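PDB 5HAX: nucleoporin NUP170 from Chaetomium thermophilum, which probably serves as a scaffold nucleoporin of the nuclear pore complex, helping to build the inner ring that surrounds the transport channel. Local coordinates for residues 180-183 and 184-188; 244-247 and 248-252; 262-265 and 266-269; 373-376 and 377-380. One frame throughout, in Å; residues are numbered along the deposited sequence.

Contact 1: 180-183 and 184-188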
ATOM      1  N   VAL A 180      -0.825 -14.705 -13.599  1.00 40.42           N
ATOM      2  CA  VAL A 180      -0.746 -14.204 -12.232  1.00 41.05           C
ATOM      3  C   VAL A 180      -0.008 -15.223 -11.378  1.00 47.16           C
ATOM      4  O   VAL A 180      -0.034 -16.427 -11.648  1.00 41.17           O
ATOM      5  CB  VAL A 180      -2.144 -13.908 -11.637  1.00 42.08           C
ATOM      6  CG1 VAL A 180      -2.811 -12.777 -12.403  1.00 47.92           C
ATOM      7  CG2 VAL A 180      -3.014 -15.160 -11.642  1.00 45.37           C
ATOM      8  N   GLY A 181       0.658 -14.722 -10.345  1.00 44.12           N
ATOM      9  CA  GLY A 181       1.415 -15.567  -9.444  1.00 44.09           C
ATOM     10  C   GLY A 181       1.002 -15.348  -8.005  1.00 41.44           C
ATOM     11  O   GLY A 181       0.615 -14.249  -7.607  1.00 48.94           O
ATOM     12  N   THR A 182       1.087 -16.422  -7.224  1.00 45.79           N
ATOM     13  CA  THR A 182       0.795 -16.365  -5.801  1.00 43.07           C
ATOM     14  C   THR A 182       2.073 -16.152  -4.997  1.00 52.65           C
ATOM     15  O   THR A 182       3.192 -16.268  -5.503  1.00 45.15           O
ATOM     16  CB  THR A 182       0.106 -17.645  -5.326  1.00 44.82           C
ATOM     17  OG1 THR A 182       1.040 -18.731  -5.350  1.00 45.19           O
ATOM     18  CG2 THR A 182      -1.098 -17.980  -6.198  1.00 51.60           C
ATOM     19  N   LYS A 183       1.883 -15.845  -3.712  1.00 47.68           N
ATOM     20  CA  LYS A 183       3.004 -15.662  -2.797  1.00 58.49           C
ATOM     21  C   LYS A 183       3.933 -16.869  -2.789  1.00 56.69           C
ATOM     22  O   LYS A 183       5.149 -16.716  -2.627  1.00 49.82           O
ATOM     23  CB  LYS A 183       2.465 -15.405  -1.390  1.00 50.22           C
ATOM     24  CG  LYS A 183       3.460 -14.790  -0.428  1.00 69.79           C
ATOM     25  CD  LYS A 183       2.811 -14.451   0.913  1.00 79.94           C
ATOM     26  CE  LYS A 183       2.338 -15.696   1.659  1.00 89.01           C
ATOM     27  NZ  LYS A 183       0.946 -16.110   1.308  1.00 77.54           N
ATOM     28  N   ASP A 184       3.385 -18.070  -2.976  1.00 54.17           N
ATOM     29  CA  ASP A 184       4.145 -19.312  -2.911  1.00 56.71           C
ATOM     30  C   ASP A 184       4.705 -19.743  -4.262  1.00 52.50           C
ATOM     31  O   ASP A 184       5.278 -20.832  -4.358  1.00 52.62           O
ATOM     32  CB  ASP A 184       3.267 -20.431  -2.344  1.00 63.30           C
ATOM     33  CG  ASP A 184       2.747 -20.121  -0.953  1.00 77.59           C
ATOM     34  OD1 ASP A 184       3.503 -19.534  -0.150  1.00 86.63           O
ATOM     35  OD2 ASP A 184       1.581 -20.462  -0.664  1.00 80.39           O
ATOM     36  N   GLY A 185       4.544 -18.931  -5.302  1.00 51.76           N
ATOM     37  CA  GLY A 185       5.103 -19.240  -6.602  1.00 45.44           C
ATOM     38  C   GLY A 185       4.196 -20.004  -7.543  1.00 44.76           C
ATOM     39  O   GLY A 185       4.659 -20.421  -8.613  1.00 43.89           O
ATOM     40  N   ARG A 186       2.932 -20.213  -7.187  1.00 46.04           N
ATOM     41  CA  ARG A 186       2.003 -20.865  -8.101  1.00 46.61           C
ATOM     42  C   ARG A 186       1.685 -19.938  -9.268  1.00 42.32           C
ATOM     43  O   ARG A 186       1.491 -18.734  -9.082  1.00 44.31           O
ATOM     44  CB  ARG A 186       0.719 -21.258  -7.370  1.00 43.60           C
ATOM     45  CG  ARG A 186       0.931 -22.224  -6.216  1.00 43.34           C
ATOM     46  CD  ARG A 186      -0.388 -22.647  -5.588  1.00 50.04           C
ATOM     47  NE  ARG A 186      -1.147 -23.543  -6.455  1.00 44.24           N
ATOM     48  CZ  ARG A 186      -2.292 -24.130  -6.113  1.00 47.54           C
ATOM     49  NH1 ARG A 186      -2.821 -23.919  -4.916  1.00 48.13           N
ATOM     50  NH2 ARG A 186      -2.909 -24.931  -6.970  1.00 53.82           N
ATOM     51  N   ILE A 187       1.625 -20.505 -10.473  1.00 44.79           N
ATOM     52  CA  ILE A 187       1.455 -19.746 -11.712  1.00 44.35           C
ATOM     53  C   ILE A 187       0.146 -20.176 -12.366  1.00 51.31           C
ATOM     54  O   ILE A 187      -0.014 -21.348 -12.728  1.00 47.05           O
ATOM     55  CB  ILE A 187       2.637 -19.965 -12.673  1.00 41.73           C
ATOM     56  CG1 ILE A 187       3.948 -19.508 -12.020  1.00 43.03           C
ATOM     57  CG2 ILE A 187       2.407 -19.223 -13.984  1.00 42.38           C
ATOM     58  CD1 ILE A 187       5.187 -19.893 -12.803  1.00 46.74           C
ATOM     59  N   PHE A 188      -0.774 -19.226 -12.538  1.00 43.40           N
ATOM     60  CA  PHE A 188      -2.071 -19.472 -13.157  1.00 41.21           C
ATOM     61  C   PHE A 188      -2.190 -18.710 -14.476  1.00 45.70           C
ATOM     62  O   PHE A 188      -1.677 -17.595 -14.613  1.00 40.23           O
ATOM     63  CB  PHE A 188      -3.213 -19.063 -12.221  1.00 43.60           C
ATOM     64  CG  PHE A 188      -3.305 -19.894 -10.970  1.00 42.98           C
ATOM     65  CD1 PHE A 188      -3.812 -21.181 -11.012  1.00 40.94           C
ATOM     66  CD2 PHE A 188      -2.893 -19.384  -9.750  1.00 49.57           C
ATOM     67  CE1 PHE A 188      -3.902 -21.946  -9.863  1.00 45.40           C
ATOM     68  CE2 PHE A 188      -2.981 -20.144  -8.595  1.00 44.62           C
ATOM     69  CZ  PHE A 188      -3.487 -21.428  -8.654  1.00 45.01           C
TER
HETATM   70  O   HOH W   1      -0.476 -20.119  -2.920  1.00 53.73           O
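Asp184 and Thr182 meet at the tip of a beta hairpin, a type I turn from Thr182 to Gly185 with a G1 bulge, which joins strands 178-181 and 187-190 in one four-stranded sheet, consistent with a blade of a beta-propeller. The backbone N of Asp184 bonds weakly to Thr182 OG1, and a water touching that hydroxyl donates to Asp184 OD2 (3.1 Å). Gly185 N closes the turn on Thr182 O at 3.0 Å; with phi at 92°, a side chain would press against the preceding carbonyl O. At Arg186, N meets Thr182 OG1 at 3.0 Å, while O accepts Thr182 N. OG1 can serve the amides of Asp184 and Arg186 because chi1 of 70° sets it between the backbone N and the carbonyl carbon of Thr182. A valine here would probably leave the Arg186 amide without this acceptor and the water without its hydroxyl partner. The Arg186 guanidinium leads away to a salt bridge with Glu199. Ile187 lies opposite Gly181 in a non-hydrogen-bonded pair. Phe188 pairs with Val180 through two backbone bonds, and Thr182 CG2 lies in the plane of its ring, at the edge, 3.7 Å from Phe188 CE2.

Contact 2: 244-247 and 248-252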
ATOM      1  N   SER A 244     -11.623 -14.659 -11.600  1.00 35.49           N
ATOM      2  CA  SER A 244     -11.593 -14.365 -13.027  1.00 34.75           C
ATOM      3  C   SER A 244     -12.779 -13.483 -13.394  1.00 33.55           C
ATOM      4  O   SER A 244     -13.869 -13.616 -12.824  1.00 36.54           O
ATOM      5  CB  SER A 244     -11.618 -15.643 -13.877  1.00 37.10           C
ATOM      6  OG  SER A 244     -12.929 -16.173 -13.987  1.00 39.43           O
ATOM      7  N   LEU A 245     -12.552 -12.582 -14.346  1.00 36.96           N
ATOM      8  CA  LEU A 245     -13.591 -11.750 -14.935  1.00 38.40           C
ATOM      9  C   LEU A 245     -13.724 -12.117 -16.405  1.00 41.77           C
ATOM     10  O   LEU A 245     -12.718 -12.203 -17.115  1.00 38.21           O
ATOM     11  CB  LEU A 245     -13.253 -10.265 -14.786  1.00 37.61           C
ATOM     12  CG  LEU A 245     -14.258  -9.267 -15.368  1.00 35.53           C
ATOM     13  CD1 LEU A 245     -15.583  -9.348 -14.628  1.00 38.54           C
ATOM     14  CD2 LEU A 245     -13.699  -7.851 -15.313  1.00 33.92           C
ATOM     15  N   SER A 246     -14.955 -12.340 -16.856  1.00 34.58           N
ATOM     16  CA  SER A 246     -15.208 -12.738 -18.232  1.00 35.50           C
ATOM     17  C   SER A 246     -15.693 -11.549 -19.056  1.00 36.70           C
ATOM     18  O   SER A 246     -15.999 -10.474 -18.535  1.00 35.17           O
ATOM     19  CB  SER A 246     -16.232 -13.875 -18.290  1.00 37.76           C
ATOM     20  OG  SER A 246     -17.555 -13.373 -18.379  1.00 38.13           O
ATOM     21  N   ASN A 247     -15.755 -11.763 -20.373  1.00 36.25           N
ATOM     22  CA  ASN A 247     -16.233 -10.734 -21.289  1.00 41.23           C
ATOM     23  C   ASN A 247     -17.724 -10.478 -21.138  1.00 39.56           C
ATOM     24  O   ASN A 247     -18.208  -9.434 -21.587  1.00 35.72           O
ATOM     25  CB  ASN A 247     -15.939 -11.133 -22.731  1.00 36.61           C
ATOM     26  CG  ASN A 247     -16.745 -12.336 -23.167  1.00 40.04           C
ATOM     27  OD1 ASN A 247     -16.669 -13.402 -22.557  1.00 39.21           O
ATOM     28  ND2 ASN A 247     -17.548 -12.164 -24.209  1.00 35.54           N
ATOM     29  N   ARG A 248     -18.459 -11.414 -20.540  1.00 35.45           N
ATOM     30  CA  ARG A 248     -19.865 -11.228 -20.214  1.00 36.09           C
ATOM     31  C   ARG A 248     -20.064 -10.661 -18.816  1.00 48.38           C
ATOM     32  O   ARG A 248     -21.194 -10.658 -18.316  1.00 40.08           O
ATOM     33  CB  ARG A 248     -20.613 -12.558 -20.341  1.00 43.92           C
ATOM     34  CG  ARG A 248     -20.391 -13.264 -21.665  1.00 43.17           C
ATOM     35  CD  ARG A 248     -21.224 -14.532 -21.770  1.00 51.10           C
ATOM     36  NE  ARG A 248     -22.653 -14.238 -21.828  1.00 62.19           N
ATOM     37  CZ  ARG A 248     -23.304 -13.894 -22.936  1.00 75.64           C
ATOM     38  NH1 ARG A 248     -24.606 -13.643 -22.888  1.00 81.04           N
ATOM     39  NH2 ARG A 248     -22.661 -13.797 -24.092  1.00 62.29           N
ATOM     40  N   SER A 249     -18.991 -10.198 -18.175  1.00 36.54           N
ATOM     41  CA  SER A 249     -19.021  -9.625 -16.833  1.00 31.77           C
ATOM     42  C   SER A 249     -19.373 -10.657 -15.765  1.00 35.81           C
ATOM     43  O   SER A 249     -19.865 -10.295 -14.693  1.00 41.80           O
ATOM     44  CB  SER A 249     -19.983  -8.431 -16.760  1.00 37.40           C
ATOM     45  OG  SER A 249     -19.616  -7.438 -17.705  1.00 34.14           O
ATOM     46  N   THR A 250     -19.123 -11.938 -16.034  1.00 35.32           N
ATOM     47  CA  THR A 250     -19.294 -12.981 -15.030  1.00 36.32           C
ATOM     48  C   THR A 250     -18.065 -13.045 -14.131  1.00 39.30           C
ATOM     49  O   THR A 250     -16.930 -13.046 -14.619  1.00 33.73           O
ATOM     50  CB  THR A 250     -19.522 -14.339 -15.695  1.00 40.10           C
ATOM     51  OG1 THR A 250     -20.757 -14.315 -16.421  1.00 41.75           O
ATOM     52  CG2 THR A 250     -19.573 -15.457 -14.651  1.00 39.98           C
ATOM     53  N   ILE A 251     -18.300 -13.117 -12.822  1.00 35.81           N
ATOM     54  CA  ILE A 251     -17.242 -13.195 -11.819  1.00 37.34           C
ATOM     55  C   ILE A 251     -17.213 -14.620 -11.283  1.00 41.51           C
ATOM     56  O   ILE A 251     -18.210 -15.102 -10.731  1.00 40.80           O
ATOM     57  CB  ILE A 251     -17.468 -12.195 -10.674  1.00 38.69           C
ATOM     58  CG1 ILE A 251     -17.532 -10.762 -11.212  1.00 36.67           C
ATOM     59  CG2 ILE A 251     -16.367 -12.330  -9.626  1.00 41.09           C
ATOM     60  CD1 ILE A 251     -17.933  -9.738 -10.166  1.00 35.49           C
ATOM     61  N   ARG A 252     -16.072 -15.285 -11.433  1.00 34.46           N
ATOM     62  CA  ARG A 252     -15.869 -16.631 -10.919  1.00 34.46           C
ATOM     63  C   ARG A 252     -14.827 -16.600  -9.809  1.00 40.49           C
ATOM     64  O   ARG A 252     -13.799 -15.927  -9.933  1.00 36.23           O
ATOM     65  CB  ARG A 252     -15.426 -17.581 -12.035  1.00 34.07           C
ATOM     66  CG  ARG A 252     -16.499 -17.833 -13.087  1.00 39.43           C
ATOM     67  CD  ARG A 252     -15.972 -18.680 -14.237  1.00 41.68           C
ATOM     68  NE  ARG A 252     -17.038 -19.126 -15.133  1.00 41.65           N
ATOM     69  CZ  ARG A 252     -17.526 -18.412 -16.145  1.00 48.30           C
ATOM     70  NH1 ARG A 252     -17.056 -17.198 -16.403  1.00 40.90           N
ATOM     71  NH2 ARG A 252     -18.493 -18.914 -16.902  1.00 48.95           N
TER
HETATM   72  O   HOH W   2     -15.264 -15.276 -15.102  1.00 34.89           O
HETATM   73  O   HOH W   3     -20.118  -7.731 -20.207  1.00 36.71           O
HETATM   74  O   HOH W   4     -19.726 -14.003 -25.295  1.00 49.92           O
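Ser246 OG takes two backbone amides at the tip of a beta hairpin, Arg248 N at 3.1 Å and Thr250 N at 3.2 Å. The bend is a type I turn from Ser246 to Ser249 with a G1 bulge, linking the two middle strands, 241-246 and 251-255, of a four-stranded sheet that is probably a propeller blade. With chi1 at 90°, the hydroxyl stands between its own backbone N and carbonyl carbon, where it can meet both amides. Glu228 is a further partner of this OG, so an alanine in its place would probably strand both amides and cost the carboxylate a mate. Ser249 N closes the turn on Ser246 O; Ser246 N to Thr250 O and a reciprocal pair between Ser244 and Arg252 continue into the strands. On one face of the sheet Leu245 CD1 lies 4.2 Å from Ile251 CG1. On the other, the Arg252 chain runs extended past Ser244 OG, and its guanidinium, salt-bridged to Glu228, has Thr250 CG2 over one face, toward its rim, and Ser246 CB at its edge. A water ties this side together: it touches Ser244 OG at 2.7 Å, donates to Thr250 O and accepts from Arg252 NH1 at 2.9 Å.

Contact 3: 262-265 and 266-269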
ATOM      1  N   LEU A 262      -7.244 -26.506  -7.229  1.00 48.05           N
ATOM      2  CA  LEU A 262      -7.997 -25.282  -7.480  1.00 50.75           C
ATOM      3  C   LEU A 262      -9.439 -25.681  -7.746  1.00 49.52           C
ATOM      4  O   LEU A 262      -9.708 -26.434  -8.686  1.00 51.67           O
ATOM      5  CB  LEU A 262      -7.423 -24.504  -8.671  1.00 50.99           C
ATOM      6  CG  LEU A 262      -8.048 -23.130  -8.932  1.00 55.01           C
ATOM      7  CD1 LEU A 262      -7.599 -22.136  -7.871  1.00 48.02           C
ATOM      8  CD2 LEU A 262      -7.709 -22.625 -10.331  1.00 45.90           C
ATOM      9  N   THR A 263     -10.361 -25.187  -6.921  1.00 48.25           N
ATOM     10  CA  THR A 263     -11.769 -25.560  -6.991  1.00 53.33           C
ATOM     11  C   THR A 263     -12.621 -24.320  -7.209  1.00 47.98           C
ATOM     12  O   THR A 263     -12.514 -23.350  -6.452  1.00 45.29           O
ATOM     13  CB  THR A 263     -12.210 -26.273  -5.707  1.00 53.69           C
ATOM     14  OG1 THR A 263     -11.347 -27.389  -5.453  1.00 59.73           O
ATOM     15  CG2 THR A 263     -13.649 -26.761  -5.831  1.00 60.73           C
ATOM     16  N   LYS A 264     -13.473 -24.358  -8.232  1.00 44.47           N
ATOM     17  CA  LYS A 264     -14.446 -23.292  -8.428  1.00 48.95           C
ATOM     18  C   LYS A 264     -15.521 -23.390  -7.354  1.00 45.12           C
ATOM     19  O   LYS A 264     -16.123 -24.450  -7.162  1.00 50.76           O
ATOM     20  CB  LYS A 264     -15.080 -23.381  -9.817  1.00 50.53           C
ATOM     21  CG  LYS A 264     -15.709 -22.067 -10.290  1.00 49.63           C
ATOM     22  CD  LYS A 264     -16.970 -22.279 -11.125  1.00 53.13           C
ATOM     23  CE  LYS A 264     -16.723 -23.161 -12.336  1.00 56.85           C
ATOM     24  NZ  LYS A 264     -17.943 -23.277 -13.184  1.00 62.48           N
ATOM     25  N   VAL A 265     -15.751 -22.285  -6.647  1.00 43.90           N
ATOM     26  CA  VAL A 265     -16.675 -22.273  -5.521  1.00 43.49           C
ATOM     27  C   VAL A 265     -17.801 -21.260  -5.681  1.00 47.66           C
ATOM     28  O   VAL A 265     -18.835 -21.400  -5.006  1.00 46.83           O
ATOM     29  CB  VAL A 265     -15.924 -22.022  -4.196  1.00 56.48           C
ATOM     30  CG1 VAL A 265     -15.072 -23.231  -3.830  1.00 49.90           C
ATOM     31  CG2 VAL A 265     -15.066 -20.766  -4.290  1.00 46.61           C
ATOM     32  N   ILE A 266     -17.654 -20.246  -6.530  1.00 46.93           N
ATOM     33  CA  ILE A 266     -18.719 -19.282  -6.787  1.00 47.23           C
ATOM     34  C   ILE A 266     -18.689 -18.910  -8.261  1.00 48.55           C
ATOM     35  O   ILE A 266     -17.615 -18.781  -8.860  1.00 43.22           O
ATOM     36  CB  ILE A 266     -18.587 -18.011  -5.918  1.00 45.57           C
ATOM     37  CG1 ILE A 266     -18.387 -18.375  -4.444  1.00 50.58           C
ATOM     38  CG2 ILE A 266     -19.824 -17.128  -6.089  1.00 43.15           C
ATOM     39  CD1 ILE A 266     -18.111 -17.179  -3.553  1.00 48.58           C
ATOM     40  N   GLU A 267     -19.875 -18.743  -8.841  1.00 43.14           N
ATOM     41  CA  GLU A 267     -20.032 -18.221 -10.196  1.00 48.01           C
ATOM     42  C   GLU A 267     -21.213 -17.262 -10.163  1.00 46.20           C
ATOM     43  O   GLU A 267     -22.348 -17.685  -9.923  1.00 46.98           O
ATOM     44  CB  GLU A 267     -20.256 -19.347 -11.205  1.00 47.57           C
ATOM     45  CG  GLU A 267     -20.355 -18.875 -12.646  1.00 46.82           C
ATOM     46  CD  GLU A 267     -20.329 -20.022 -13.646  1.00 49.47           C
ATOM     47  OE1 GLU A 267     -19.323 -20.762 -13.688  1.00 55.50           O
ATOM     48  OE2 GLU A 267     -21.317 -20.185 -14.392  1.00 61.96           O
ATOM     49  N   LYS A 268     -20.946 -15.977 -10.391  1.00 43.84           N
ATOM     50  CA  LYS A 268     -21.948 -14.922 -10.264  1.00 42.72           C
ATOM     51  C   LYS A 268     -21.964 -14.113 -11.554  1.00 45.61           C
ATOM     52  O   LYS A 268     -21.017 -13.369 -11.832  1.00 37.72           O
ATOM     53  CB  LYS A 268     -21.642 -14.026  -9.065  1.00 39.89           C
ATOM     54  CG  LYS A 268     -22.757 -13.061  -8.700  1.00 44.23           C
ATOM     55  CD  LYS A 268     -22.336 -12.153  -7.558  1.00 46.54           C
ATOM     56  CE  LYS A 268     -23.465 -11.233  -7.129  1.00 46.73           C
ATOM     57  NZ  LYS A 268     -24.597 -11.983  -6.518  1.00 46.16           N
ATOM     58  N   ASP A 269     -23.035 -14.246 -12.337  1.00 39.95           N
ATOM     59  CA  ASP A 269     -23.134 -13.529 -13.598  1.00 37.97           C
ATOM     60  C   ASP A 269     -23.705 -12.131 -13.374  1.00 35.60           C
ATOM     61  O   ASP A 269     -24.146 -11.773 -12.280  1.00 42.05           O
ATOM     62  CB  ASP A 269     -23.978 -14.312 -14.614  1.00 39.94           C
ATOM     63  CG  ASP A 269     -25.388 -14.619 -14.121  1.00 52.29           C
ATOM     64  OD1 ASP A 269     -25.898 -13.919 -13.221  1.00 44.38           O
ATOM     65  OD2 ASP A 269     -25.993 -15.569 -14.661  1.00 46.15           O
TER
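A chi1 of -159° sends Lys264 CG away from the backbone N, and folds at chi2 and chi3 then swing NZ along the strand toward Glu267. Glu267 reaches it differently: its chain stays extended from the backbone outward, lifting the carboxylate clear of the main chain. The two side chains cross obliquely and close a salt bridge, Lys264 NZ to Glu267 OE1 at 2.9 Å, with the ammonium meeting the oxygen nearly end-on to the CD-OE1 bond. The same OE1 also faces Arg252 NE, so two positive groups gather on one oxygen and would probably favour the charged carboxylate. Between these residues the strand carries a classic beta bulge, in which Val265 and Ile266 both face Thr253 of the neighbouring strand 251-255. The local kink is plain in the short axes of 263-265 and 266-268, which stand 50° apart. At the bulge, Val265 CG2 packs against Ile266 CG1 at 4.1 Å. Past it, Lys268 resumes backbone pairing with Ile251, on an edge strand of the sheet. Asp269 then ends the segment as the N-cap of helix 270-279, its OD1 accepting Ser272 N.

Contact 4: 373-376 and 377-380; sequences TSRA and LDPS
Arg375 grips Asp378 side-on, with two nitrogens on a single carboxylate oxygen. NE of Arg375 donates to Asp378 OD2 at 2.8 Å along a fairly straight bond (159°), meeting the anti lone pair of that oxygen, away from OD1. NH2 of Arg375 also bonds to Asp378 OD2, at 3.2 Å, but comes from above the carboxylate plane and less straight. OD2 lies close to the guanidinium plane, while the two flat groups are turned 47° against each other. The grip depends on a doubled-back arginine: chi2 of -83° and a second bend at chi3 fold the chain alongside Asp378, so that both side chains point the same way. The backbone between them makes a type I turn from Arg375 to Asp378, within the loop that leads from strand 341-348 to strand 380-386. Its closing bond runs from Asp378 N to Arg375 O at 3.0 Å. Arg375 O has a further donor in Lys397 NZ, which also reaches Asp378 O. One step earlier Ser374 forms an ST turn, its OG accepting Ala376 N at 3.2 Å and donating in turn to Pro351 O. Leu377 N donates to a water at 2.9 Å; this water donates to Ser374 O at 2.8 Å and thereby spans the start and middle of the loop. The Leu377 side chain packs on Pro350, Pro351 and Val395. The peptide bond from Asp378 to Pro379 is cis, and beyond it Ser380 OG bonds to Asp393.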
ATOM      1  N   THR A 373     -26.461   9.359 -10.644  1.00 39.38           N
ATOM      2  CA  THR A 373     -26.679   9.583 -12.071  1.00 36.31           C
ATOM      3  C   THR A 373     -25.512  10.278 -12.766  1.00 38.13           C
ATOM      4  O   THR A 373     -25.639  10.637 -13.943  1.00 41.04           O
ATOM      5  CB  THR A 373     -27.956  10.408 -12.292  1.00 42.06           C
ATOM      6  OG1 THR A 373     -27.886  11.619 -11.527  1.00 39.67           O
ATOM      7  CG2 THR A 373     -29.189   9.615 -11.878  1.00 40.93           C
ATOM      8  N   SER A 374     -24.382  10.473 -12.092  1.00 39.84           N
ATOM      9  CA  SER A 374     -23.287  11.215 -12.706  1.00 45.43           C
ATOM     10  C   SER A 374     -22.645  10.419 -13.836  1.00 34.94           C
ATOM     11  O   SER A 374     -22.446   9.205 -13.731  1.00 37.51           O
ATOM     12  CB  SER A 374     -22.222  11.571 -11.674  1.00 45.82           C
ATOM     13  OG  SER A 374     -21.134  12.212 -12.319  1.00 40.56           O
ATOM     14  N   ARG A 375     -22.302  11.122 -14.914  1.00 37.29           N
ATOM     15  CA  ARG A 375     -21.631  10.542 -16.070  1.00 42.08           C
ATOM     16  C   ARG A 375     -20.155  10.924 -16.134  1.00 42.81           C
ATOM     17  O   ARG A 375     -19.520  10.732 -17.175  1.00 40.13           O
ATOM     18  CB  ARG A 375     -22.333  10.985 -17.358  1.00 48.29           C
ATOM     19  CG  ARG A 375     -23.832  10.716 -17.392  1.00 53.23           C
ATOM     20  CD  ARG A 375     -24.149   9.291 -17.809  1.00 53.04           C
ATOM     21  NE  ARG A 375     -23.603   8.977 -19.127  1.00 61.63           N
ATOM     22  CZ  ARG A 375     -24.072   9.465 -20.271  1.00 57.70           C
ATOM     23  NH1 ARG A 375     -25.101  10.303 -20.273  1.00 62.43           N
ATOM     24  NH2 ARG A 375     -23.505   9.120 -21.420  1.00 61.81           N
ATOM     25  N   ALA A 376     -19.595  11.451 -15.039  1.00 39.68           N
ATOM     26  CA  ALA A 376     -18.250  12.016 -15.085  1.00 42.89           C
ATOM     27  C   ALA A 376     -17.190  10.954 -15.347  1.00 43.10           C
ATOM     28  O   ALA A 376     -16.130  11.265 -15.901  1.00 41.45           O
ATOM     29  CB  ALA A 376     -17.949  12.748 -13.778  1.00 44.97           C
ATOM     30  N   LEU A 377     -17.447   9.706 -14.951  1.00 38.47           N
ATOM     31  CA  LEU A 377     -16.524   8.599 -15.179  1.00 39.15           C
ATOM     32  C   LEU A 377     -16.984   7.691 -16.314  1.00 40.88           C
ATOM     33  O   LEU A 377     -16.524   6.548 -16.411  1.00 39.27           O
ATOM     34  CB  LEU A 377     -16.347   7.787 -13.895  1.00 35.45           C
ATOM     35  CG  LEU A 377     -15.825   8.532 -12.662  1.00 36.79           C
ATOM     36  CD1 LEU A 377     -15.597   7.557 -11.517  1.00 36.80           C
ATOM     37  CD2 LEU A 377     -14.545   9.300 -12.973  1.00 37.88           C
ATOM     38  N   ASP A 378     -17.877   8.177 -17.170  1.00 40.80           N
ATOM     39  CA  ASP A 378     -18.404   7.393 -18.284  1.00 38.09           C
ATOM     40  C   ASP A 378     -17.781   7.875 -19.596  1.00 37.65           C
ATOM     41  O   ASP A 378     -17.957   9.036 -19.968  1.00 40.32           O
ATOM     42  CB  ASP A 378     -19.929   7.509 -18.331  1.00 43.12           C
ATOM     43  CG  ASP A 378     -20.547   6.710 -19.465  1.00 52.32           C
ATOM     44  OD1 ASP A 378     -19.875   5.809 -20.005  1.00 47.95           O
ATOM     45  OD2 ASP A 378     -21.717   6.980 -19.811  1.00 52.32           O
ATOM     46  N   PRO A 379     -17.054   6.995 -20.310  1.00 40.33           N
ATOM     47  CA  PRO A 379     -16.753   5.579 -20.064  1.00 37.53           C
ATOM     48  C   PRO A 379     -15.474   5.342 -19.261  1.00 41.21           C
ATOM     49  O   PRO A 379     -14.485   6.047 -19.460  1.00 38.21           O
ATOM     50  CB  PRO A 379     -16.593   5.023 -21.475  1.00 40.11           C
ATOM     51  CG  PRO A 379     -15.978   6.153 -22.226  1.00 45.37           C
ATOM     52  CD  PRO A 379     -16.524   7.429 -21.614  1.00 45.14           C
ATOM     53  N   SER A 380     -15.502   4.351 -18.374  1.00 35.56           N
ATOM     54  CA  SER A 380     -14.319   3.894 -17.656  1.00 39.12           C
ATOM     55  C   SER A 380     -13.729   2.696 -18.390  1.00 36.29           C
ATOM     56  O   SER A 380     -14.384   1.653 -18.509  1.00 37.62           O
ATOM     57  CB  SER A 380     -14.668   3.527 -16.215  1.00 38.98           C
ATOM     58  OG  SER A 380     -15.077   4.673 -15.491  1.00 37.21           O
TER
HETATM   59  O   HOH W   5     -19.975   8.264 -14.555  1.00 41.32           O

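Contacts 2 and 3 belong to one sheet, with centres 11 Å apart: Ile251 O lies 2.9 Å from Lys268 N, a probable hydrogen bond between strands, and Arg252 NE meets Glu267 OE1 at 3.2 Å in a salt bridge that joins the hairpin to the bulged strand. Contact 1 lies in the preceding sheet of the chain, its centre about 20 Å from that of contact 2, and touches contact 3 where Phe188 CE1 packs on Leu262 CD2 at 3.9 Å. Contact 4 stands apart in a loop, its nearest atoms about 10 Å from contact 2 and about 17 Å from contact 3. All four belong to the Nup133 N-terminal-like region, probably a beta-propeller.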